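Local coordinates for cobalamin biosynthesis protein CobN (Mycobacterium tuberculosis, PDB 7C6O) that probably inserts cobalt into the corrin ring as the large catalytic subunit of cobaltochelatase, an ATP-dependent ligase of the aerobic cobalamin pathway, at residues 765-768 and 769-772; 51-54 and 55-59; 449-452 and 453-456. All coordinates share one frame; numbering follows the deposited sequence.

Contact 1. Residues 765-768 and 769-772; sequences AALQ and ATGW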
ATOM      1  N   ALA A 765      24.133  -5.044  25.354  1.00 25.48           N
ATOM      2  CA  ALA A 765      23.680  -5.444  26.681  1.00 27.99           C
ATOM      3  C   ALA A 765      24.248  -4.526  27.755  1.00 30.33           C
ATOM      4  O   ALA A 765      23.579  -4.238  28.754  1.00 31.02           O
ATOM      5  CB  ALA A 765      24.068  -6.896  26.957  1.00 28.53           C
ATOM      6  N   ALA A 766      25.482  -4.053  27.563  1.00 32.35           N
ATOM      7  CA  ALA A 766      26.064  -3.111  28.512  1.00 35.56           C
ATOM      8  C   ALA A 766      25.382  -1.753  28.424  1.00 36.19           C
ATOM      9  O   ALA A 766      25.109  -1.121  29.452  1.00 38.34           O
ATOM     10  CB  ALA A 766      27.566  -2.980  28.268  1.00 35.38           C
ATOM     11  N   LEU A 767      25.097  -1.288  27.203  1.00 34.37           N
ATOM     12  CA  LEU A 767      24.378  -0.030  27.039  1.00 31.61           C
ATOM     13  C   LEU A 767      22.986  -0.114  27.652  1.00 31.70           C
ATOM     14  O   LEU A 767      22.520   0.839  28.289  1.00 30.52           O
ATOM     15  CB  LEU A 767      24.290   0.335  25.557  1.00 29.19           C
ATOM     16  CG  LEU A 767      23.592   1.656  25.227  1.00 28.33           C
ATOM     17  CD1 LEU A 767      24.351   2.821  25.845  1.00 28.51           C
ATOM     18  CD2 LEU A 767      23.457   1.835  23.723  1.00 27.17           C
ATOM     19  N   GLN A 768      22.309  -1.249  27.469  1.00 31.19           N
ATOM     20  CA  GLN A 768      21.006  -1.447  28.093  1.00 32.99           C
ATOM     21  C   GLN A 768      21.107  -1.377  29.611  1.00 35.66           C
ATOM     22  O   GLN A 768      20.218  -0.834  30.278  1.00 33.93           O
ATOM     23  CB  GLN A 768      20.420  -2.789  27.656  1.00 30.49           C
ATOM     24  CG  GLN A 768      19.051  -3.088  28.231  1.00 30.31           C
ATOM     25  CD  GLN A 768      18.539  -4.453  27.819  1.00 29.79           C
ATOM     26  OE1 GLN A 768      19.236  -5.458  27.964  1.00 30.99           O
ATOM     27  NE2 GLN A 768      17.319  -4.495  27.295  1.00 25.81           N
ATOM     28  N   ALA A 769      22.193  -1.914  30.175  1.00 37.83           N
ATOM     29  CA  ALA A 769      22.364  -1.926  31.625  1.00 38.33           C
ATOM     30  C   ALA A 769      22.519  -0.528  32.209  1.00 37.21           C
ATOM     31  O   ALA A 769      22.266  -0.341  33.403  1.00 38.28           O
ATOM     32  CB  ALA A 769      23.569  -2.788  32.005  1.00 38.90           C
ATOM     33  N   THR A 770      22.933   0.450  31.407  1.00 36.75           N
ATOM     34  CA  THR A 770      23.033   1.832  31.856  1.00 35.78           C
ATOM     35  C   THR A 770      21.729   2.599  31.685  1.00 34.08           C
ATOM     36  O   THR A 770      21.705   3.813  31.906  1.00 34.58           O
ATOM     37  CB  THR A 770      24.143   2.565  31.099  1.00 35.07           C
ATOM     38  OG1 THR A 770      23.705   2.841  29.760  1.00 34.00           O
ATOM     39  CG2 THR A 770      25.408   1.723  31.052  1.00 30.46           C
ATOM     40  N   GLY A 771      20.651   1.924  31.298  1.00 32.72           N
ATOM     41  CA  GLY A 771      19.437   2.631  30.946  1.00 31.71           C
ATOM     42  C   GLY A 771      19.525   3.331  29.612  1.00 31.55           C
ATOM     43  O   GLY A 771      18.904   4.383  29.428  1.00 31.79           O
ATOM     44  N   TRP A 772      20.298   2.777  28.675  1.00 31.65           N
ATOM     45  CA  TRP A 772      20.477   3.354  27.342  1.00 30.78           C
ATOM     46  C   TRP A 772      20.999   4.788  27.420  1.00 32.53           C
ATOM     47  O   TRP A 772      20.528   5.683  26.714  1.00 30.98           O
ATOM     48  CB  TRP A 772      19.180   3.280  26.533  1.00 26.69           C
ATOM     49  CG  TRP A 772      18.632   1.887  26.435  1.00 25.92           C
ATOM     50  CD1 TRP A 772      17.614   1.352  27.169  1.00 25.57           C
ATOM     51  CD2 TRP A 772      19.084   0.846  25.559  1.00 26.69           C
ATOM     52  NE1 TRP A 772      17.396   0.047  26.797  1.00 25.16           N
ATOM     53  CE2 TRP A 772      18.288  -0.288  25.812  1.00 23.51           C
ATOM     54  CE3 TRP A 772      20.081   0.767  24.581  1.00 27.51           C
ATOM     55  CZ2 TRP A 772      18.455  -1.487  25.123  1.00 23.76           C
ATOM     56  CZ3 TRP A 772      20.246  -0.425  23.898  1.00 25.23           C
ATOM     57  CH2 TRP A 772      19.438  -1.536  24.173  1.00 23.03           C
TER
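Ala769 N still makes an ordinary helical bond to Ala765 O, at 3.1 Å, but one residue later the regular pattern breaks: Thr770 N keeps a weak bond to Ala766 O and also donates to Leu767 O. The chain then wraps round. Gly771, with a positive phi of 74°, bonds from N to Gln768 O at 3.0 Å, and Trp772 N reaches back over that bond to Leu767 O, also at 3.0 Å. The two donors meet their carbonyls differently: Gly771 N lies well above the carbonyl plane of Gln768, whereas Trp772 N is only moderately tilted from that of Leu767. The hydroxyl of Thr770 adds a third donor to Leu767 O, from OG1 at 2.8 Å, so this one oxygen of the last turn is gripped by two amides and a side chain. Thr770 holds OG1 between its own N and carbonyl carbon (chi1 74°), which turns the hydroxyl back toward the helix; the same oxygen is also hydrogen-bonded to Asp773 N.

The indole of Trp772 folds back against the helix it has just left. Gln768 CB sits over the face of its six-membered ring in a CH-pi contact, 3.9 Å from the centroid, and CG follows above CZ2. Leu767 comes at the ring edge instead, CD2 lying 3.6 Å from Trp772 CE3, the two side chains crossing at about a right angle. Beyond the ring, Gln768 NE2 bonds to Glu713 OE1 and Gly710 O, tying this corner to helix 710-722. The paired bonds around a left-handed glycine at C-prime are those of a Schellman motif, here ending helix 750-769 and turning the chain toward helix 776-780.

Contact 2. Residues 51-54 and 55-59; sequences DLIS and ARSSG
Three alpha-helical bonds join 51-54 to 55-59. Ala55 N donates to Asp51 O at 2.9 Å, Arg56 N to Leu52 O at 3.0 Å, and Ser57 N to Ile53 O at 2.8 Å, the last running nearly along the C=O axis. The series then falters: Ser58 N reaches Ser54 O only weakly, with an N-H...O angle of 123°, and Gly59 leaves the helix with positive phi.

Serine hydroxyls add to the backbone bonds. At the helix end Ser58 OG donates to Ala55 O at 2.7 Å; its chi1 of 76° sets the oxygen between the residue's own N and carbonyl carbon, turned back toward the preceding turn, and the same OG is also hydrogen-bonded to Lys60 N. Ser54 OG likewise turns back, to Thr50 O, and links with Leu201 O of another part of the chain. Ser57 OG pairs with Ala202 O.

Side-chain contact between the two segments is slight. Ile53 and Arg56 run side by side in the same direction, and the arginine, bent at chi3 (70°), brings NH2 into van der Waals contact with Ile53 CG2 at 3.8 Å. Its NH1 makes a salt bridge to Asp332, while Asp51 OD2 makes a salt bridge with Arg88 and a hydrogen bond with Ser46 OG.

Helix 49-58 is the crossover of the beta-alpha-beta unit between strands 42-46 and 62-65, and the side chains of Leu52 and Ala55 pack against both strands. With backbone bonds holding the turns together, the polar side chains mostly serve other ends: the two charged ones have salt-bridge partners outside the helix, which probably offsets their charge, and two serines fasten it to the carbonyls at 201-202.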
ATOM      1  N   ASP A  51      -9.245  35.369 -14.831  1.00 16.49           N
ATOM      2  CA  ASP A  51      -9.820  36.633 -15.290  1.00 17.83           C
ATOM      3  C   ASP A  51     -11.080  36.395 -16.110  1.00 18.11           C
ATOM      4  O   ASP A  51     -12.114  37.038 -15.888  1.00 18.08           O
ATOM      5  CB  ASP A  51      -8.802  37.409 -16.132  1.00 15.74           C
ATOM      6  CG  ASP A  51      -7.610  37.889 -15.331  1.00 20.05           C
ATOM      7  OD1 ASP A  51      -7.642  37.809 -14.086  1.00 19.09           O
ATOM      8  OD2 ASP A  51      -6.632  38.350 -15.960  1.00 17.91           O
ATOM      9  N   LEU A  52     -11.007  35.472 -17.072  1.00 16.11           N
ATOM     10  CA  LEU A  52     -12.127  35.253 -17.980  1.00 17.28           C
ATOM     11  C   LEU A  52     -13.329  34.672 -17.247  1.00 16.26           C
ATOM     12  O   LEU A  52     -14.475  35.029 -17.543  1.00 15.62           O
ATOM     13  CB  LEU A  52     -11.695  34.337 -19.126  1.00 17.36           C
ATOM     14  CG  LEU A  52     -10.391  34.739 -19.819  1.00 18.48           C
ATOM     15  CD1 LEU A  52     -10.094  33.834 -21.010  1.00 18.69           C
ATOM     16  CD2 LEU A  52     -10.427  36.202 -20.247  1.00 17.13           C
ATOM     17  N   ILE A  53     -13.087  33.780 -16.284  1.00 16.25           N
ATOM     18  CA  ILE A  53     -14.186  33.212 -15.513  1.00 19.10           C
ATOM     19  C   ILE A  53     -14.798  34.269 -14.603  1.00 18.31           C
ATOM     20  O   ILE A  53     -16.023  34.343 -14.452  1.00 20.51           O
ATOM     21  CB  ILE A  53     -13.705  31.980 -14.726  1.00 17.46           C
ATOM     22  CG1 ILE A  53     -13.195  30.905 -15.692  1.00 20.31           C
ATOM     23  CG2 ILE A  53     -14.827  31.421 -13.862  1.00 18.59           C
ATOM     24  CD1 ILE A  53     -12.562  29.713 -15.007  1.00 24.39           C
ATOM     25  N   SER A  54     -13.958  35.109 -13.991  1.00 17.46           N
ATOM     26  CA  SER A  54     -14.464  36.225 -13.197  1.00 18.18           C
ATOM     27  C   SER A  54     -15.335  37.146 -14.039  1.00 18.62           C
ATOM     28  O   SER A  54     -16.374  37.630 -13.574  1.00 19.63           O
ATOM     29  CB  SER A  54     -13.303  37.011 -12.585  1.00 16.13           C
ATOM     30  OG  SER A  54     -12.586  36.233 -11.642  1.00 17.52           O
ATOM     31  N   ALA A  55     -14.919  37.411 -15.279  1.00 18.25           N
ATOM     32  CA  ALA A  55     -15.731  38.231 -16.173  1.00 18.34           C
ATOM     33  C   ALA A  55     -17.060  37.553 -16.480  1.00 20.22           C
ATOM     34  O   ALA A  55     -18.108  38.209 -16.514  1.00 19.46           O
ATOM     35  CB  ALA A  55     -14.961  38.520 -17.461  1.00 17.09           C
ATOM     36  N   ARG A  56     -17.036  36.235 -16.702  1.00 21.59           N
ATOM     37  CA  ARG A  56     -18.274  35.495 -16.917  1.00 22.49           C
ATOM     38  C   ARG A  56     -19.168  35.549 -15.683  1.00 23.46           C
ATOM     39  O   ARG A  56     -20.378  35.776 -15.794  1.00 28.46           O
ATOM     40  CB  ARG A  56     -17.962  34.045 -17.289  1.00 22.71           C
ATOM     41  CG  ARG A  56     -19.189  33.199 -17.601  1.00 23.46           C
ATOM     42  CD  ARG A  56     -18.797  31.778 -17.971  1.00 26.78           C
ATOM     43  NE  ARG A  56     -18.283  31.035 -16.824  1.00 31.47           N
ATOM     44  CZ  ARG A  56     -17.747  29.822 -16.897  1.00 34.30           C
ATOM     45  NH1 ARG A  56     -17.648  29.209 -18.069  1.00 36.04           N
ATOM     46  NH2 ARG A  56     -17.308  29.220 -15.799  1.00 35.60           N
ATOM     47  N   SER A  57     -18.586  35.352 -14.497  1.00 21.02           N
ATOM     48  CA  SER A  57     -19.357  35.395 -13.260  1.00 22.76           C
ATOM     49  C   SER A  57     -19.933  36.777 -12.974  1.00 24.83           C
ATOM     50  O   SER A  57     -20.934  36.877 -12.255  1.00 22.81           O
ATOM     51  CB  SER A  57     -18.489  34.952 -12.079  1.00 23.53           C
ATOM     52  OG  SER A  57     -18.105  33.591 -12.190  1.00 24.03           O
ATOM     53  N   SER A  58     -19.333  37.841 -13.520  1.00 22.71           N
ATOM     54  CA  SER A  58     -19.747  39.195 -13.164  1.00 20.10           C
ATOM     55  C   SER A  58     -21.134  39.533 -13.694  1.00 20.31           C
ATOM     56  O   SER A  58     -21.815  40.398 -13.133  1.00 21.00           O
ATOM     57  CB  SER A  58     -18.737  40.214 -13.695  1.00 18.15           C
ATOM     58  OG  SER A  58     -18.902  40.403 -15.091  1.00 16.72           O
ATOM     59  N   GLY A  59     -21.566  38.881 -14.771  1.00 22.50           N
ATOM     60  CA  GLY A  59     -22.833  39.206 -15.385  1.00 22.05           C
ATOM     61  C   GLY A  59     -22.815  40.431 -16.269  1.00 25.13           C
ATOM     62  O   GLY A  59     -23.843  40.745 -16.883  1.00 25.59           O
TER

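Contact 3. Residues 449-452 and 453-456; sequences RVSA and KEYR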
ATOM      1  N   ARG A 449     -30.805 -10.820  13.443  1.00 31.78           N
ATOM      2  CA  ARG A 449     -31.697 -11.132  12.335  1.00 33.73           C
ATOM      3  C   ARG A 449     -32.139  -9.832  11.680  1.00 31.74           C
ATOM      4  O   ARG A 449     -32.723  -8.968  12.343  1.00 31.66           O
ATOM      5  CB  ARG A 449     -32.905 -11.941  12.819  1.00 39.18           C
ATOM      6  CG  ARG A 449     -32.533 -13.052  13.794  1.00 43.82           C
ATOM      7  CD  ARG A 449     -33.752 -13.769  14.335  1.00 47.95           C
ATOM      8  NE  ARG A 449     -34.319 -14.687  13.355  1.00 51.43           N
ATOM      9  CZ  ARG A 449     -33.973 -15.964  13.244  1.00 51.19           C
ATOM     10  NH1 ARG A 449     -33.062 -16.480  14.056  1.00 52.32           N
ATOM     11  NH2 ARG A 449     -34.542 -16.727  12.322  1.00 51.49           N
ATOM     12  N   VAL A 450     -31.848  -9.690  10.389  1.00 29.03           N
ATOM     13  CA  VAL A 450     -32.261  -8.535   9.597  1.00 25.80           C
ATOM     14  C   VAL A 450     -33.408  -8.967   8.698  1.00 26.91           C
ATOM     15  O   VAL A 450     -33.280  -9.941   7.946  1.00 27.86           O
ATOM     16  CB  VAL A 450     -31.097  -7.970   8.763  1.00 23.67           C
ATOM     17  CG1 VAL A 450     -31.585  -6.837   7.869  1.00 22.58           C
ATOM     18  CG2 VAL A 450     -29.974  -7.491   9.670  1.00 25.49           C
ATOM     19  N   SER A 451     -34.527  -8.248   8.772  1.00 28.59           N
ATOM     20  CA  SER A 451     -35.683  -8.600   7.964  1.00 28.69           C
ATOM     21  C   SER A 451     -35.385  -8.371   6.488  1.00 27.66           C
ATOM     22  O   SER A 451     -34.706  -7.409   6.116  1.00 26.28           O
ATOM     23  CB  SER A 451     -36.909  -7.790   8.389  1.00 30.60           C
ATOM     24  OG  SER A 451     -37.086  -6.649   7.570  1.00 29.46           O
ATOM     25  N   ALA A 452     -35.891  -9.275   5.645  1.00 29.54           N
ATOM     26  CA  ALA A 452     -35.685  -9.147   4.206  1.00 27.10           C
ATOM     27  C   ALA A 452     -36.275  -7.852   3.670  1.00 24.81           C
ATOM     28  O   ALA A 452     -35.734  -7.270   2.722  1.00 23.12           O
ATOM     29  CB  ALA A 452     -36.293 -10.346   3.480  1.00 26.18           C
ATOM     30  N   LYS A 453     -37.375  -7.384   4.264  1.00 24.41           N
ATOM     31  CA  LYS A 453     -38.001  -6.147   3.809  1.00 26.80           C
ATOM     32  C   LYS A 453     -37.087  -4.950   4.040  1.00 24.85           C
ATOM     33  O   LYS A 453     -36.887  -4.124   3.142  1.00 23.32           O
ATOM     34  CB  LYS A 453     -39.342  -5.954   4.521  1.00 30.38           C
ATOM     35  CG  LYS A 453     -40.032  -4.634   4.228  1.00 33.82           C
ATOM     36  CD  LYS A 453     -40.278  -4.451   2.740  1.00 38.13           C
ATOM     37  CE  LYS A 453     -41.322  -3.375   2.488  1.00 43.15           C
ATOM     38  NZ  LYS A 453     -41.027  -2.132   3.251  1.00 45.31           N
ATOM     39  N   GLU A 454     -36.523  -4.836   5.245  1.00 24.17           N
ATOM     40  CA  GLU A 454     -35.635  -3.715   5.531  1.00 23.76           C
ATOM     41  C   GLU A 454     -34.357  -3.803   4.709  1.00 18.78           C
ATOM     42  O   GLU A 454     -33.832  -2.778   4.258  1.00 19.74           O
ATOM     43  CB  GLU A 454     -35.308  -3.664   7.023  1.00 26.82           C
ATOM     44  CG  GLU A 454     -36.518  -3.465   7.917  1.00 32.39           C
ATOM     45  CD  GLU A 454     -36.131  -3.197   9.355  1.00 37.04           C
ATOM     46  OE1 GLU A 454     -35.118  -2.503   9.576  1.00 38.78           O
ATOM     47  OE2 GLU A 454     -36.833  -3.686  10.263  1.00 41.16           O
ATOM     48  N   TYR A 455     -33.838  -5.017   4.508  1.00 16.92           N
ATOM     49  CA  TYR A 455     -32.650  -5.170   3.677  1.00 17.63           C
ATOM     50  C   TYR A 455     -32.929  -4.722   2.248  1.00 17.25           C
ATOM     51  O   TYR A 455     -32.141  -3.979   1.652  1.00 17.52           O
ATOM     52  CB  TYR A 455     -32.157  -6.618   3.694  1.00 16.81           C
ATOM     53  CG  TYR A 455     -31.022  -6.824   2.719  1.00 18.83           C
ATOM     54  CD1 TYR A 455     -29.733  -6.414   3.033  1.00 18.75           C
ATOM     55  CD2 TYR A 455     -31.246  -7.384   1.466  1.00 18.76           C
ATOM     56  CE1 TYR A 455     -28.693  -6.573   2.138  1.00 18.27           C
ATOM     57  CE2 TYR A 455     -30.211  -7.547   0.562  1.00 16.52           C
ATOM     58  CZ  TYR A 455     -28.937  -7.142   0.905  1.00 15.69           C
ATOM     59  OH  TYR A 455     -27.899  -7.297   0.014  1.00 16.54           O
ATOM     60  N   ARG A 456     -34.055  -5.168   1.683  1.00 17.69           N
ATOM     61  CA  ARG A 456     -34.400  -4.788   0.317  1.00 20.36           C
ATOM     62  C   ARG A 456     -34.606  -3.283   0.194  1.00 18.92           C
ATOM     63  O   ARG A 456     -34.228  -2.680  -0.816  1.00 18.69           O
ATOM     64  CB  ARG A 456     -35.654  -5.537  -0.136  1.00 23.88           C
ATOM     65  CG  ARG A 456     -36.008  -5.318  -1.597  1.00 24.95           C
ATOM     66  CD  ARG A 456     -37.285  -6.047  -1.962  1.00 24.84           C
ATOM     67  NE  ARG A 456     -38.467  -5.406  -1.396  1.00 25.53           N
ATOM     68  CZ  ARG A 456     -39.544  -6.066  -0.986  1.00 31.80           C
ATOM     69  NH1 ARG A 456     -39.577  -7.391  -1.064  1.00 33.65           N
ATOM     70  NH2 ARG A 456     -40.582  -5.407  -0.489  1.00 35.20           N
TER
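A serine N-cap joins strand 448-451 to helix 452-459, and Ser451 makes it with its side chain. Its OG accepts from Glu454 N at 3.0 Å along an almost straight N-H...O line (171°), taking up an amide of the first turn. The backbone of the same residue contributes as well: Ser451 O receives Tyr455 N at 3.0 Å, with the donor in the carbonyl plane, and the next rung follows as Arg456 N bonds to Ala452 O at 2.9 Å. Ser451 is thus bound to the helix through both its hydroxyl and its carbonyl.

Glu454 lies alongside the cap. Its CG, anti to the carbonyl carbon (chi1 -61°), passes 3.3 Å from Ser451 OG, and the chain extends onward, carrying the carboxylate to Ser544, whose OG bonds to OE2. An acidic group beside the amino end of a helix probably gains from the helix dipole. The strand before the cap pairs antiparallel with 492-500, Val450 bonding through its backbone to Ile493, and the cap turns the chain from that mixed sheet into the helix.

On another side of the turn the contact is apolar. Tyr455 CB faces Val450 CG1 at a loose 4.2 Å, and the tyrosine, with CG anti to its N (chi1 174°), sends its ring away from 449-452. There it meets the ring of His530 at about a right angle, and OH hydrogen-bonds to His530 ND1, bringing the new helix up to helix 530-539. Lys453 instead carries its ammonium along its own helix to a salt bridge with Asp457.

Overall arrangement
The three contacts sit far apart on a large chain: contacts 1 and 2 have centres 70 Å apart, and even contacts 2 and 3 come no nearer than about 39 Å between nearest atoms. No helix or strand is shared among them. Contact 2 is largely buried, contact 3 partly so, and contact 1 lies at the surface. The chemistry follows the position along a helix in each case. Contact 3 begins a helix, where a side-chain oxygen receives an amide; contact 1 ends one, where a carbonyl collects extra donors and an indole folds over. Contact 2 covers the body and fading last turn of a crossover helix, with its charges answered from outside.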